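Local atomic coordinates of glutamyl-tRNA(Gln) amidotransferase subunit B, mitochondrial (Saccharomyces cerevisiae, PDB entry 4N0H), a protein that serves as the GatB-type subunit of a mitochondrial amidotransferase, a three-chain assembly to which subunit F also belongs, and carries a GatB/GatE catalytic domain. Residues Lys29-Ser34 and Ser86-Lys91; Ser34-Thr39 and Ser165-Ile170; Glu141-Lys146 and Ala209-Val214; Lys190-Val195 and Gly203-Gly208. All coordinates share one frame; numbering follows the deposited sequence.

Contact 1: Lys29-Ser34 and Ser86-Lys91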
loop_
_atom_site.group_PDB
_atom_site.type_symbol
_atom_site.label_atom_id
_atom_site.label_comp_id
_atom_site.label_asym_id
_atom_site.label_seq_id
_atom_site.Cartn_x
_atom_site.Cartn_y
_atom_site.Cartn_z
ATOM N N LYS B 29 8.875 -1.022 -19.491
ATOM C CA LYS B 29 7.477 -0.875 -19.105
ATOM C C LYS B 29 7.236 0.298 -18.158
ATOM O O LYS B 29 8.157 1.034 -17.831
ATOM C CB LYS B 29 6.954 -2.166 -18.490
ATOM C CG LYS B 29 6.917 -3.339 -19.459
ATOM C CD LYS B 29 6.161 -4.497 -18.820
ATOM C CE LYS B 29 6.262 -5.767 -19.639
ATOM N NZ LYS B 29 5.430 -6.829 -19.002
ATOM N N LEU B 30 5.990 0.456 -17.724
ATOM C CA LEU B 30 5.567 1.647 -16.976
ATOM C C LEU B 30 6.034 1.686 -15.509
ATOM O O LEU B 30 6.628 2.672 -15.064
ATOM C CB LEU B 30 4.043 1.801 -17.051
ATOM C CG LEU B 30 3.467 3.069 -16.423
ATOM C CD1 LEU B 30 4.155 4.300 -17.004
ATOM C CD2 LEU B 30 1.960 3.155 -16.640
ATOM N N PHE B 31 5.765 0.624 -14.761
ATOM C CA PHE B 31 6.143 0.589 -13.346
ATOM C C PHE B 31 7.184 -0.488 -13.034
ATOM O O PHE B 31 7.372 -0.875 -11.885
ATOM C CB PHE B 31 4.897 0.426 -12.467
ATOM C CG PHE B 31 3.988 1.617 -12.502
ATOM C CD1 PHE B 31 4.356 2.800 -11.878
ATOM C CD2 PHE B 31 2.785 1.570 -13.187
ATOM C CE1 PHE B 31 3.529 3.908 -11.917
ATOM C CE2 PHE B 31 1.953 2.675 -13.229
ATOM C CZ PHE B 31 2.329 3.848 -12.602
ATOM N N SER B 32 7.844 -0.973 -14.077
ATOM C CA SER B 32 8.923 -1.940 -13.948
ATOM C C SER B 32 9.861 -1.727 -15.126
ATOM O O SER B 32 9.437 -1.245 -16.177
ATOM C CB SER B 32 8.369 -3.366 -13.979
ATOM O OG SER B 32 9.417 -4.321 -14.018
ATOM N N GLN B 33 11.130 -2.083 -14.966
ATOM C CA GLN B 33 12.085 -1.893 -16.055
ATOM C C GLN B 33 12.200 -3.106 -16.984
ATOM O O GLN B 33 13.137 -3.207 -17.778
ATOM C CB GLN B 33 13.457 -1.462 -15.525
ATOM C CG GLN B 33 13.496 -0.009 -15.060
ATOM C CD GLN B 33 13.095 0.959 -16.168
ATOM O OE1 GLN B 33 13.740 1.027 -17.217
ATOM N NE2 GLN B 33 12.022 1.704 -15.944
ATOM N N SER B 34 11.241 -4.020 -16.887
ATOM C CA SER B 34 11.165 -5.134 -17.824
ATOM C C SER B 34 10.903 -4.618 -19.237
ATOM O O SER B 34 10.406 -3.503 -19.427
ATOM C CB SER B 34 10.077 -6.126 -17.396
ATOM O OG SER B 34 8.879 -5.442 -17.056
ATOM N N SER B 86 0.089 15.511 -10.602
ATOM C CA SER B 86 -0.709 14.359 -11.001
ATOM C C SER B 86 -0.336 13.136 -10.165
ATOM O O SER B 86 0.704 13.110 -9.502
ATOM C CB SER B 86 -0.630 14.085 -12.512
ATOM O OG SER B 86 0.668 13.690 -12.916
ATOM N N GLN B 87 -1.206 12.135 -10.180
ATOM C CA GLN B 87 -1.036 10.969 -9.331
ATOM C C GLN B 87 -1.656 9.762 -10.003
ATOM O O GLN B 87 -2.466 9.899 -10.927
ATOM C CB GLN B 87 -1.716 11.195 -7.978
ATOM C CG GLN B 87 -3.182 11.568 -8.101
ATOM C CD GLN B 87 -3.961 11.389 -6.807
ATOM O OE1 GLN B 87 -3.485 11.739 -5.724
ATOM N NE2 GLN B 87 -5.167 10.831 -6.916
ATOM N N PHE B 88 -1.271 8.579 -9.542
ATOM C CA PHE B 88 -1.856 7.345 -10.032
ATOM C C PHE B 88 -2.832 6.782 -9.010
ATOM O O PHE B 88 -2.570 6.822 -7.810
ATOM C CB PHE B 88 -0.763 6.323 -10.343
ATOM C CG PHE B 88 0.067 6.678 -11.536
ATOM C CD1 PHE B 88 1.228 7.415 -11.394
ATOM C CD2 PHE B 88 -0.330 6.299 -12.805
ATOM C CE1 PHE B 88 1.989 7.751 -12.497
ATOM C CE2 PHE B 88 0.428 6.635 -13.912
ATOM C CZ PHE B 88 1.586 7.360 -13.757
ATOM N N ASP B 89 -3.949 6.252 -9.493
ATOM C CA ASP B 89 -4.957 5.653 -8.623
ATOM C C ASP B 89 -5.169 4.194 -8.998
ATOM O O ASP B 89 -4.866 3.786 -10.115
ATOM C CB ASP B 89 -6.280 6.411 -8.732
ATOM C CG ASP B 89 -6.090 7.918 -8.723
ATOM O OD1 ASP B 89 -6.332 8.554 -9.775
ATOM O OD2 ASP B 89 -5.688 8.464 -7.668
ATOM N N ARG B 90 -5.693 3.415 -8.059
ATOM C CA ARG B 90 -5.981 2.007 -8.295
ATOM C C ARG B 90 -7.436 1.807 -8.707
ATOM O O ARG B 90 -8.356 2.205 -7.991
ATOM C CB ARG B 90 -5.687 1.188 -7.038
ATOM C CG ARG B 90 -4.248 1.295 -6.574
ATOM C CD ARG B 90 -4.001 0.472 -5.323
ATOM N NE ARG B 90 -2.593 0.492 -4.943
ATOM C CZ ARG B 90 -2.110 -0.088 -3.848
ATOM N NH1 ARG B 90 -2.926 -0.736 -3.029
ATOM N NH2 ARG B 90 -0.813 -0.026 -3.574
ATOM N N LYS B 91 -7.632 1.192 -9.870
ATOM C CA LYS B 91 -8.956 0.854 -10.370
ATOM C C LYS B 91 -9.148 -0.643 -10.168
ATOM O O LYS B 91 -8.509 -1.442 -10.848
ATOM C CB LYS B 91 -9.062 1.219 -11.853
ATOM C CG LYS B 91 -10.369 0.813 -12.528
ATOM C CD LYS B 91 -10.324 1.142 -14.020
ATOM C CE LYS B 91 -11.635 0.811 -14.714
ATOM N NZ LYS B 91 -11.604 1.227 -16.149
#

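Contact 2: Ser34-Thr39 and Ser165-Ile170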
loop_
_atom_site.group_PDB
_atom_site.type_symbol
_atom_site.label_atom_id
_atom_site.label_comp_id
_atom_site.label_asym_id
_atom_site.label_seq_id
_atom_site.Cartn_x
_atom_site.Cartn_y
_atom_site.Cartn_z
ATOM N N SER B 34 11.241 -4.020 -16.887
ATOM C CA SER B 34 11.165 -5.134 -17.824
ATOM C C SER B 34 10.903 -4.618 -19.237
ATOM O O SER B 34 10.406 -3.503 -19.427
ATOM C CB SER B 34 10.077 -6.126 -17.396
ATOM O OG SER B 34 8.879 -5.442 -17.056
ATOM N N THR B 35 11.234 -5.436 -20.228
ATOM C CA THR B 35 11.201 -5.006 -21.616
ATOM C C THR B 35 9.791 -4.742 -22.138
ATOM O O THR B 35 8.879 -5.544 -21.940
ATOM C CB THR B 35 11.897 -6.045 -22.524
ATOM O OG1 THR B 35 13.261 -6.192 -22.107
ATOM C CG2 THR B 35 11.849 -5.617 -23.990
ATOM N N ASN B 36 9.629 -3.602 -22.799
ATOM C CA ASN B 36 8.411 -3.290 -23.531
ATOM C C ASN B 36 8.606 -3.749 -24.972
ATOM O O ASN B 36 9.189 -3.037 -25.781
ATOM C CB ASN B 36 8.135 -1.784 -23.465
ATOM C CG ASN B 36 6.918 -1.366 -24.272
ATOM O OD1 ASN B 36 6.110 -2.198 -24.684
ATOM N ND2 ASN B 36 6.780 -0.062 -24.497
ATOM N N SER B 37 8.115 -4.946 -25.285
ATOM C CA SER B 37 8.426 -5.586 -26.561
ATOM C C SER B 37 7.592 -5.087 -27.737
ATOM O O SER B 37 6.383 -4.888 -27.622
ATOM C CB SER B 37 8.296 -7.105 -26.446
ATOM O OG SER B 37 8.641 -7.733 -27.670
ATOM N N ALA B 38 8.252 -4.909 -28.875
ATOM C CA ALA B 38 7.585 -4.479 -30.097
ATOM C C ALA B 38 7.127 -5.679 -30.927
ATOM O O ALA B 38 6.446 -5.521 -31.940
ATOM C CB ALA B 38 8.515 -3.584 -30.921
ATOM N N THR B 39 7.504 -6.878 -30.492
ATOM C CA THR B 39 7.207 -8.096 -31.242
ATOM C C THR B 39 6.369 -9.082 -30.435
ATOM O O THR B 39 6.688 -10.269 -30.372
ATOM C CB THR B 39 8.505 -8.804 -31.675
ATOM O OG1 THR B 39 9.291 -9.106 -30.516
ATOM C CG2 THR B 39 9.314 -7.915 -32.610
ATOM N N SER B 165 1.245 -6.905 -19.908
ATOM C CA SER B 165 0.845 -6.294 -18.649
ATOM C C SER B 165 1.907 -5.289 -18.236
ATOM O O SER B 165 3.098 -5.573 -18.345
ATOM C CB SER B 165 0.668 -7.351 -17.563
ATOM O OG SER B 165 0.062 -6.787 -16.413
ATOM N N ASN B 166 1.463 -4.110 -17.804
ATOM C CA ASN B 166 2.348 -3.051 -17.317
ATOM C C ASN B 166 3.052 -2.261 -18.435
ATOM O O ASN B 166 3.921 -1.432 -18.173
ATOM C CB ASN B 166 3.342 -3.613 -16.287
ATOM C CG ASN B 166 4.066 -2.536 -15.523
ATOM O OD1 ASN B 166 3.505 -1.482 -15.228
ATOM N ND2 ASN B 166 5.323 -2.794 -15.200
ATOM N N VAL B 167 2.661 -2.512 -19.682
ATOM C CA VAL B 167 3.091 -1.680 -20.808
ATOM C C VAL B 167 2.457 -0.289 -20.655
ATOM O O VAL B 167 1.294 -0.183 -20.274
ATOM C CB VAL B 167 2.684 -2.329 -22.155
ATOM C CG1 VAL B 167 2.720 -1.322 -23.316
ATOM C CG2 VAL B 167 3.569 -3.546 -22.449
ATOM N N PRO B 168 3.221 0.784 -20.932
ATOM C CA PRO B 168 2.658 2.125 -20.732
ATOM C C PRO B 168 1.647 2.509 -21.807
ATOM O O PRO B 168 1.867 2.250 -22.990
ATOM C CB PRO B 168 3.880 3.055 -20.830
ATOM C CG PRO B 168 5.081 2.163 -20.908
ATOM C CD PRO B 168 4.613 0.837 -21.408
ATOM N N LEU B 169 0.546 3.119 -21.381
ATOM C CA LEU B 169 -0.457 3.661 -22.286
ATOM C C LEU B 169 -0.658 5.137 -21.980
ATOM O O LEU B 169 -0.461 5.576 -20.844
ATOM C CB LEU B 169 -1.802 2.950 -22.096
ATOM C CG LEU B 169 -1.877 1.431 -22.258
ATOM C CD1 LEU B 169 -3.260 0.914 -21.876
ATOM C CD2 LEU B 169 -1.559 1.072 -23.682
ATOM N N ILE B 170 -1.046 5.901 -22.993
ATOM C CA ILE B 170 -1.634 7.211 -22.756
ATOM C C ILE B 170 -3.066 7.202 -23.274
ATOM O O ILE B 170 -3.320 6.824 -24.419
ATOM C CB ILE B 170 -0.845 8.346 -23.423
ATOM C CG1 ILE B 170 0.489 8.555 -22.709
ATOM C CG2 ILE B 170 -1.645 9.635 -23.390
ATOM C CD1 ILE B 170 1.240 9.790 -23.180
#

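Contact 3: Glu141-Lys146 and Ala209-Val214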
loop_
_atom_site.group_PDB
_atom_site.type_symbol
_atom_site.label_atom_id
_atom_site.label_comp_id
_atom_site.label_asym_id
_atom_site.label_seq_id
_atom_site.Cartn_x
_atom_site.Cartn_y
_atom_site.Cartn_z
ATOM N N GLU B 141 -1.528 5.356 -18.056
ATOM C CA GLU B 141 -2.031 4.176 -17.355
ATOM C C GLU B 141 -1.402 2.862 -17.817
ATOM O O GLU B 141 -0.785 2.794 -18.880
ATOM C CB GLU B 141 -3.556 4.097 -17.462
ATOM C CG GLU B 141 -4.076 3.961 -18.873
ATOM C CD GLU B 141 -5.591 3.992 -18.926
ATOM O OE1 GLU B 141 -6.171 3.324 -19.807
ATOM O OE2 GLU B 141 -6.198 4.688 -18.083
ATOM N N GLN B 142 -1.577 1.824 -17.002
ATOM C CA GLN B 142 -1.042 0.497 -17.283
ATOM C C GLN B 142 -1.883 -0.251 -18.295
ATOM O O GLN B 142 -3.109 -0.218 -18.231
ATOM C CB GLN B 142 -1.031 -0.353 -16.010
ATOM C CG GLN B 142 0.096 -0.098 -15.057
ATOM C CD GLN B 142 0.020 -1.017 -13.846
ATOM O OE1 GLN B 142 -1.060 -1.244 -13.291
ATOM N NE2 GLN B 142 1.160 -1.573 -13.449
ATOM N N ASP B 143 -1.223 -0.960 -19.205
ATOM C CA ASP B 143 -1.922 -1.927 -20.044
ATOM C C ASP B 143 -2.078 -3.224 -19.252
ATOM O O ASP B 143 -1.351 -3.464 -18.278
ATOM C CB ASP B 143 -1.152 -2.188 -21.344
ATOM C CG ASP B 143 -2.059 -2.628 -22.490
ATOM O OD1 ASP B 143 -1.581 -2.674 -23.645
ATOM O OD2 ASP B 143 -3.251 -2.917 -22.246
ATOM N N THR B 144 -3.028 -4.054 -19.664
ATOM C CA THR B 144 -3.246 -5.346 -19.028
ATOM C C THR B 144 -2.609 -6.442 -19.869
ATOM O O THR B 144 -2.110 -6.180 -20.964
ATOM C CB THR B 144 -4.747 -5.651 -18.895
ATOM O OG1 THR B 144 -5.337 -5.691 -20.198
ATOM C CG2 THR B 144 -5.440 -4.581 -18.065
ATOM N N GLY B 145 -2.636 -7.669 -19.362
ATOM C CA GLY B 145 -2.112 -8.804 -20.105
ATOM C C GLY B 145 -3.021 -9.181 -21.262
ATOM O O GLY B 145 -4.048 -8.543 -21.490
ATOM N N LYS B 146 -2.647 -10.230 -21.988
ATOM C CA LYS B 146 -3.450 -10.712 -23.104
ATOM C C LYS B 146 -4.080 -12.063 -22.776
ATOM O O LYS B 146 -3.430 -12.947 -22.214
ATOM C CB LYS B 146 -2.602 -10.811 -24.374
ATOM N N ALA B 209 -1.740 -1.110 -31.002
ATOM C CA ALA B 209 -0.902 -0.034 -30.478
ATOM C C ALA B 209 -1.727 1.234 -30.259
ATOM O O ALA B 209 -1.338 2.116 -29.495
ATOM C CB ALA B 209 0.249 0.244 -31.419
ATOM N N MET B 210 -2.856 1.317 -30.957
ATOM C CA MET B 210 -3.828 2.384 -30.757
ATOM C C MET B 210 -5.228 1.777 -30.750
ATOM O O MET B 210 -5.541 0.905 -31.561
ATOM C CB MET B 210 -3.698 3.445 -31.851
ATOM C CG MET B 210 -4.727 4.559 -31.789
ATOM S SD MET B 210 -4.348 5.882 -32.961
ATOM C CE MET B 210 -5.904 6.764 -33.018
ATOM N N ARG B 211 -6.059 2.220 -29.813
ATOM C CA ARG B 211 -7.413 1.693 -29.673
ATOM C C ARG B 211 -8.378 2.856 -29.498
ATOM O O ARG B 211 -8.138 3.756 -28.688
ATOM C CB ARG B 211 -7.504 0.751 -28.470
ATOM C CG ARG B 211 -6.437 -0.334 -28.447
ATOM C CD ARG B 211 -6.186 -0.850 -27.037
ATOM N NE ARG B 211 -4.894 -1.526 -26.933
ATOM C CZ ARG B 211 -4.290 -1.816 -25.785
ATOM N NH1 ARG B 211 -4.861 -1.489 -24.634
ATOM N NH2 ARG B 211 -3.111 -2.427 -25.787
ATOM N N VAL B 212 -9.470 2.839 -30.256
ATOM C CA VAL B 212 -10.411 3.952 -30.248
ATOM C C VAL B 212 -11.806 3.554 -29.766
ATOM O O VAL B 212 -12.490 2.760 -30.407
ATOM C CB VAL B 212 -10.535 4.576 -31.649
ATOM C CG1 VAL B 212 -11.502 5.751 -31.624
ATOM C CG2 VAL B 212 -9.172 5.000 -32.162
ATOM N N ASP B 213 -12.216 4.107 -28.629
ATOM C CA ASP B 213 -13.602 4.005 -28.185
ATOM C C ASP B 213 -14.339 5.278 -28.584
ATOM O O ASP B 213 -13.726 6.332 -28.744
ATOM C CB ASP B 213 -13.682 3.826 -26.668
ATOM C CG ASP B 213 -13.074 2.519 -26.198
ATOM O OD1 ASP B 213 -13.052 1.547 -26.986
ATOM O OD2 ASP B 213 -12.623 2.469 -25.032
ATOM N N VAL B 214 -15.654 5.178 -28.741
ATOM C CA VAL B 214 -16.472 6.324 -29.121
ATOM C C VAL B 214 -17.584 6.533 -28.104
ATOM O O VAL B 214 -18.135 5.570 -27.576
ATOM C CB VAL B 214 -17.114 6.117 -30.515
ATOM C CG1 VAL B 214 -17.952 7.327 -30.921
ATOM C CG2 VAL B 214 -16.051 5.841 -31.558
#

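Contact 4: Lys190-Val195 and Gly203-Gly208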
loop_
_atom_site.group_PDB
_atom_site.type_symbol
_atom_site.label_atom_id
_atom_site.label_comp_id
_atom_site.label_asym_id
_atom_site.label_seq_id
_atom_site.Cartn_x
_atom_site.Cartn_y
_atom_site.Cartn_z
ATOM N N LYS B 190 -4.808 12.228 -38.279
ATOM C CA LYS B 190 -3.814 13.207 -37.846
ATOM C C LYS B 190 -3.202 12.832 -36.497
ATOM O O LYS B 190 -2.010 13.040 -36.268
ATOM C CB LYS B 190 -4.409 14.619 -37.781
ATOM C CG LYS B 190 -3.376 15.690 -37.455
ATOM C CD LYS B 190 -3.960 17.096 -37.496
ATOM C CE LYS B 190 -4.511 17.425 -38.869
ATOM N NZ LYS B 190 -4.604 18.895 -39.109
ATOM N N TYR B 191 -4.018 12.284 -35.604
ATOM C CA TYR B 191 -3.509 11.862 -34.304
ATOM C C TYR B 191 -2.477 10.747 -34.462
ATOM O O TYR B 191 -1.454 10.740 -33.776
ATOM C CB TYR B 191 -4.640 11.420 -33.377
ATOM C CG TYR B 191 -4.175 11.161 -31.962
ATOM C CD1 TYR B 191 -3.588 12.175 -31.212
ATOM C CD2 TYR B 191 -4.317 9.909 -31.376
ATOM C CE1 TYR B 191 -3.155 11.952 -29.923
ATOM C CE2 TYR B 191 -3.888 9.675 -30.079
ATOM C CZ TYR B 191 -3.305 10.704 -29.359
ATOM O OH TYR B 191 -2.873 10.492 -28.073
ATOM N N GLN B 192 -2.753 9.814 -35.372
ATOM C CA GLN B 192 -1.812 8.749 -35.706
ATOM C C GLN B 192 -0.486 9.329 -36.182
ATOM O O GLN B 192 0.578 8.945 -35.697
ATOM C CB GLN B 192 -2.379 7.839 -36.798
ATOM C CG GLN B 192 -3.328 6.770 -36.310
ATOM C CD GLN B 192 -3.730 5.817 -37.419
ATOM O OE1 GLN B 192 -4.472 6.186 -38.328
ATOM N NE2 GLN B 192 -3.229 4.588 -37.356
ATOM N N ASN B 193 -0.558 10.245 -37.143
ATOM C CA ASN B 193 0.636 10.915 -37.644
ATOM C C ASN B 193 1.417 11.648 -36.557
ATOM O O ASN B 193 2.646 11.587 -36.518
ATOM C CB ASN B 193 0.272 11.886 -38.764
ATOM C CG ASN B 193 0.426 11.267 -40.127
ATOM O OD1 ASN B 193 -0.436 10.512 -40.581
ATOM N ND2 ASN B 193 1.534 11.576 -40.790
ATOM N N LEU B 194 0.697 12.332 -35.677
ATOM C CA LEU B 194 1.320 13.073 -34.582
ATOM C C LEU B 194 2.139 12.183 -33.639
ATOM O O LEU B 194 3.300 12.480 -33.352
ATOM C CB LEU B 194 0.267 13.841 -33.778
ATOM C CG LEU B 194 0.824 14.653 -32.603
ATOM C CD1 LEU B 194 1.644 15.829 -33.116
ATOM C CD2 LEU B 194 -0.286 15.125 -31.672
ATOM N N VAL B 195 1.544 11.097 -33.149
ATOM C CA VAL B 195 2.249 10.250 -32.186
ATOM C C VAL B 195 3.484 9.602 -32.814
ATOM O O VAL B 195 4.498 9.422 -32.146
ATOM C CB VAL B 195 1.334 9.182 -31.531
ATOM C CG1 VAL B 195 0.161 9.844 -30.824
ATOM C CG2 VAL B 195 0.843 8.177 -32.554
ATOM N N GLY B 203 1.224 4.204 -33.307
ATOM C CA GLY B 203 -0.120 4.641 -33.643
ATOM C C GLY B 203 -0.887 3.656 -34.508
ATOM O O GLY B 203 -1.839 4.028 -35.198
ATOM N N ASP B 204 -0.486 2.391 -34.472
ATOM C CA ASP B 204 -1.079 1.395 -35.356
ATOM C C ASP B 204 -2.344 0.765 -34.774
ATOM O O ASP B 204 -2.305 0.108 -33.734
ATOM C CB ASP B 204 -0.060 0.313 -35.710
ATOM C CG ASP B 204 -0.558 -0.618 -36.801
ATOM O OD1 ASP B 204 -0.015 -1.734 -36.924
ATOM O OD2 ASP B 204 -1.496 -0.237 -37.535
ATOM N N LEU B 205 -3.464 0.978 -35.457
ATOM C CA LEU B 205 -4.742 0.408 -35.043
ATOM C C LEU B 205 -4.792 -1.103 -35.276
ATOM O O LEU B 205 -5.480 -1.825 -34.557
ATOM C CB LEU B 205 -5.892 1.087 -35.789
ATOM C CG LEU B 205 -6.212 2.531 -35.406
ATOM C CD1 LEU B 205 -7.149 3.158 -36.428
ATOM C CD2 LEU B 205 -6.834 2.570 -34.029
ATOM N N GLU B 206 -4.054 -1.575 -36.277
ATOM C CA GLU B 206 -4.043 -2.995 -36.623
ATOM C C GLU B 206 -3.428 -3.863 -35.525
ATOM O O GLU B 206 -3.929 -4.946 -35.234
ATOM C CB GLU B 206 -3.308 -3.218 -37.946
ATOM N N THR B 207 -2.349 -3.382 -34.914
ATOM C CA THR B 207 -1.640 -4.147 -33.891
ATOM C C THR B 207 -2.209 -3.949 -32.490
ATOM O O THR B 207 -1.842 -4.666 -31.559
ATOM C CB THR B 207 -0.147 -3.777 -33.843
ATOM O OG1 THR B 207 -0.007 -2.356 -33.684
ATOM C CG2 THR B 207 0.558 -4.223 -35.114
ATOM N N GLY B 208 -3.090 -2.967 -32.334
ATOM C CA GLY B 208 -3.619 -2.638 -31.022
ATOM C C GLY B 208 -2.766 -1.601 -30.312
ATOM O O GLY B 208 -3.026 -1.246 -29.163
#

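Contact 1: Lys29-Ser34 and Ser86-Lys91
Phe31 and Phe88 make a T-shaped (edge-to-face) aromatic pair. Phe31 drives the far end of its ring, atom CZ, down onto the centre of the Phe88 face, 3.5 Å above that plane. Phe31 CZ is almost equidistant from all six ring carbons of Phe88, with Phe88 CE2 as close as any at 3.6 Å. The ring planes stand at 84° to each other and the two centroids are 4.9 Å apart, so the weakly positive C-H rim of Phe31 meets the electron-rich face of Phe88. In both residues CG lies anti to the carbonyl carbon (chi1 -67° in Phe31 and -70° in Phe88), and the rings reach out from opposite directions. Phenylalanine suits this span: even the nearest CA atoms, those of Phe31 and Phe88, are 11.0 Å apart. Leu30 adds a smaller share and lays its CG over the rim of one face of the Phe31 ring, a contact between neighbours in the same loop. Strand 130-142 borders the pair: Leu30 and Phe88 both touch Ile140, and Phe31 touches Gln142. A backbone bond from Lys29 N to Ser34 O, 2.9 Å, closes the short loop that presents Phe31. The arrangement is a buried aromatic pair of a hydrophobic core, joining the loop between strand 14-23 and helix 65-78 to segment 86-91, which runs into strand 89-92 in the mixed sheet of the GatB/GatE catalytic domain.

Contact 2: Ser34-Thr39 and Ser165-Ile170
Asn36 and Val167 bring the two backbones closest, with their CA atoms 6.2 Å apart. Segment 34-39 is irregular throughout, whereas 165-170 passes from loop into strand at Pro168. Asn36 carries its CG anti to the backbone N (chi1 177°), which sends the amide toward the other segment. Its OD1 rests against both branches of the Val167 isopropyl group, 3.6 Å from Val167 CG2 and 3.8 Å from Val167 CG1, the side chains crossing at about a right angle. On the other arm of the amide, Asn36 ND2 lies 3.9 Å from Pro168 CD. These are van der Waals contacts; the polar work of ND2 is done elsewhere, as it donates to the carbonyls of Thr26 and Leu24. Asparagine fits because OD1 and ND2 rest against apolar groups while those bonds tie it to its own loop's beginning, just after strand 14-23. The strand that begins here, 168-174, runs between 14-23 and 130-142 in the mixed sheet, antiparallel to both, and Val167 and Pro168 stand at its entrance. Farther along the loop Ser37 forms an ST turn, its OG accepting from Thr39 N at 3.2 Å (159°). Thr35 OG1 instead faces another chain, hydrogen-bonding to Gln124 of subunit F.

Contact 3: Glu141-Lys146 and Ala209-Val214
Asp143 and Arg211 join segments 141-146 and 209-214 through one end-on, two-pronged salt bridge. The tight half is the bond from Arg211 NH2 to Asp143 OD1, 2.6 Å long and nearly straight at 163°, which meets the carboxylate on its syn side. The second prong, from Arg211 NH1 to Asp143 OD2, is slacker at 3.2 Å and comes in from above the carboxylate plane, because the two flat groups are twisted 44° apart. Around this pair the contact is loose. The backbones stay well separated, the nearest CA atoms, of Asp143 and Ala209, being 10.7 Å apart, and Arg211 is partly exposed while Asp143 is buried. The long, extended side chain of Arg211 suits a place where the backbones stand this far apart, and it packs against Gln23 of strand 14-23. Each end is steadied by further bonds: Thr144 N reaches Asp143 OD2 at 2.8 Å from the face opposite to Arg211 NH1, Gln23 NE2 donates to Asp143 OD1, and Arg211 NE donates to the carbonyl of Gly208. With two donors on each oxygen, the carboxylate is probably held against rotation, and the paired opposite charges link the loop that follows strand 130-142 to strand 210-218 by a directional bond.

Contact 4: Lys190-Val195 and Gly203-Gly208
Gly203 O lies almost in the plane of the Gln192 carboxamide and takes a hydrogen bond from Gln192 NE2 at 2.6 Å, nearly straight at 170°. Seen from the acceptor, the donor is tilted 20° from the carbonyl plane. A second flat group, the Tyr191 ring, has Val195 CG1 over the rim of one face, a contact made within the helix itself. Gln192 begins with CG beside the backbone N (chi1 -82°) and then runs extended, so its shaft also passes the same carbonyl, Gln192 CG being 3.3 Å from Gly203 O. Glutamine is apt here, since it carries an N-H donor at the end of a chain long enough to leave the helix surface. Helix 181-197 follows strand 168-174 and is followed by strand 210-218; the two strands are parallel to each other on either side of 14-23, so the helix forms the connection of a beta-alpha-beta crossover. Gly203 lies in the return loop from that helix. Having no side chain, it lets the helix come close: its CA is 4.9 Å from Gln192 CA and 3.8 Å from Val195 CG2, and its positive phi is one that glycine adopts easily. Leu205 turns its end inward, placing CG 4.1 Å from Gln192 NE2, and also packs on Met210 and Val212 of strand 210-218. Just before it, Asp204 makes an Asx turn, its OD2 accepting from Glu206 N at 3.1 Å, while the Asp204 backbone pairs with Met210.

Overall arrangement
All four contacts lie within the GatB/GatE catalytic domain, and contacts 1 to 3 reach the same mixed sheet. Contacts 1 and 2 have centres about 12 Å apart, share Ser34 and cross along the chain. The segments of contacts 2 and 3 also alternate; their centres are about 11 Å apart, and strands 168-174 and 130-142 are sheet neighbours. Contact 4 falls between the segments of contact 3 in sequence, centres about 12 Å apart; loop 203-208 leads into strand 210-218. Contacts 1 and 4 are most distant, about 22 Å between centres. Together they tie the loop between strand 14-23 and helix 65-78, the sheet and the return loop of helix 181-197 to one another.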